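PDB 2I5E: 2-phospho-L-lactate guanylyltransferase from Methanosarcina mazei, which probably transfers guanylyl from GTP to (2S)-2-phospholactate, giving (2S)-lactyl-2-diphospho-5'-guanosine and diphosphate on the route to coenzyme F420. Local coordinates for residues S151-T154 with D159-I162. Sequence-based numbering, arbitrary orientation.
Sequences SIAT and DFEI
With CG of Phe-160 set between its own backbone N and carbonyl carbon (chi1 57°) and the ring turned nearly perpendicular to the CA-CB-CG plane (chi2 83°), the phenyl group reaches from its strand to the last turn of the preceding helix, where Thr-154 has CG2 anti to its carbonyl carbon and OG1 in the tighter slot between N and C. The Thr-154 methyl CG2 lies at the edge of the ring, close to its plane, beside CD2 and CE2; its modelled separation from CE2 is too short to be trusted. Ala-153 CB points at the strand and lies 3.9 Å from Phe-160 CD2, approaching the ring obliquely. The pairing is purely apolar, with no hydrogen bond between the segments. Helix 145-154 and strand 160-162 are joined here by a short connection in what is probably a GT-A-like nucleotidyltransferase fold, and the strand ends the mixed sheet within this chain, parallel to 116-120. A small alanine suits the buried site, since Val-116 and Tyr-137 also touch it, whereas threonine probably fits its exposed place by having both a methyl for the ring side and a polar hydroxyl. Phenylalanine is long enough to reach the helix, where its apolar ring also touches Cys-150. Backbone hydrogen bonds of Asp-159, just before the strand, and of Glu-161 tie 159-162 to Val-116, and Asp-159 OD1 accepts the Asp-115 amide.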
loop_
_atom_site.group_PDB
_atom_site.type_symbol
_atom_site.label_atom_id
_atom_site.label_comp_id
_atom_site.label_asym_id
_atom_site.label_seq_id
_atom_site.Cartn_x
_atom_site.Cartn_y
_atom_site.Cartn_z
ATOM N N SER A 151 -14.815 -8.309 -10.656
ATOM C CA SER A 151 -15.569 -9.403 -11.306
ATOM C C SER A 151 -16.996 -8.957 -11.711
ATOM O O SER A 151 -17.558 -9.476 -12.693
ATOM C CB SER A 151 -15.543 -10.707 -10.476
ATOM O OG SER A 151 -16.752 -10.901 -9.783
ATOM N N ILE A 152 -17.557 -7.990 -10.971
ATOM C CA ILE A 152 -18.720 -7.197 -11.471
ATOM C C ILE A 152 -18.345 -6.545 -12.815
ATOM O O ILE A 152 -19.128 -6.572 -13.727
ATOM C CB ILE A 152 -19.364 -6.172 -10.439
ATOM C CG1 ILE A 152 -20.001 -6.865 -9.236
ATOM C CG2 ILE A 152 -20.503 -5.297 -11.109
ATOM C CD1 ILE A 152 -20.120 -5.908 -7.945
ATOM N N ALA A 153 -17.129 -6.020 -12.969
ATOM C CA ALA A 153 -16.773 -5.404 -14.201
ATOM C C ALA A 153 -16.681 -6.431 -15.333
ATOM O O ALA A 153 -17.060 -6.148 -16.477
ATOM C CB ALA A 153 -15.446 -4.617 -14.067
ATOM N N THR A 154 -16.169 -7.627 -15.052
ATOM C CA THR A 154 -15.823 -8.463 -16.187
ATOM C C THR A 154 -17.067 -9.240 -16.638
ATOM O O THR A 154 -17.282 -9.299 -17.842
ATOM C CB THR A 154 -14.580 -9.398 -15.983
ATOM O OG1 THR A 154 -14.909 -10.490 -15.121
ATOM C CG2 THR A 154 -13.367 -8.666 -15.423
ATOM N N ASP A 159 -13.823 -3.668 -19.179
ATOM C CA ASP A 159 -12.455 -3.884 -18.728
ATOM C C ASP A 159 -12.125 -2.902 -17.528
ATOM O O ASP A 159 -12.879 -1.929 -17.258
ATOM C CB ASP A 159 -11.496 -3.836 -19.961
ATOM C CG ASP A 159 -11.500 -2.478 -20.682
ATOM O OD1 ASP A 159 -12.114 -1.503 -20.143
ATOM O OD2 ASP A 159 -10.826 -2.365 -21.777
ATOM N N PHE A 160 -11.073 -3.175 -16.759
ATOM C CA PHE A 160 -10.834 -2.392 -15.548
ATOM C C PHE A 160 -9.338 -2.215 -15.477
ATOM O O PHE A 160 -8.606 -3.097 -15.935
ATOM C CB PHE A 160 -11.409 -3.026 -14.256
ATOM C CG PHE A 160 -10.910 -4.437 -13.966
ATOM C CD1 PHE A 160 -9.665 -4.644 -13.315
ATOM C CD2 PHE A 160 -11.681 -5.565 -14.316
ATOM C CE1 PHE A 160 -9.161 -5.931 -13.042
ATOM C CE2 PHE A 160 -11.184 -6.841 -14.050
ATOM C CZ PHE A 160 -9.907 -7.008 -13.387
ATOM N N GLU A 161 -8.915 -1.050 -15.001
ATOM C CA GLU A 161 -7.610 -0.792 -14.560
ATOM C C GLU A 161 -7.565 -0.873 -13.026
ATOM O O GLU A 161 -8.385 -0.249 -12.367
ATOM C CB GLU A 161 -7.293 0.635 -14.922
ATOM C CG GLU A 161 -5.835 0.847 -14.916
ATOM C CD GLU A 161 -5.444 2.268 -15.039
ATOM O OE1 GLU A 161 -6.158 3.056 -15.682
ATOM O OE2 GLU A 161 -4.435 2.615 -14.402
ATOM N N ILE A 162 -6.550 -1.581 -12.475
ATOM C CA ILE A 162 -6.146 -1.533 -11.047
ATOM C C ILE A 162 -5.166 -0.391 -10.907
ATOM O O ILE A 162 -4.070 -0.457 -11.461
ATOM C CB ILE A 162 -5.409 -2.825 -10.569
ATOM C CG1 ILE A 162 -6.270 -4.093 -10.823
ATOM C CG2 ILE A 162 -5.010 -2.715 -9.052
ATOM C CD1 ILE A 162 -7.592 -3.990 -10.239
#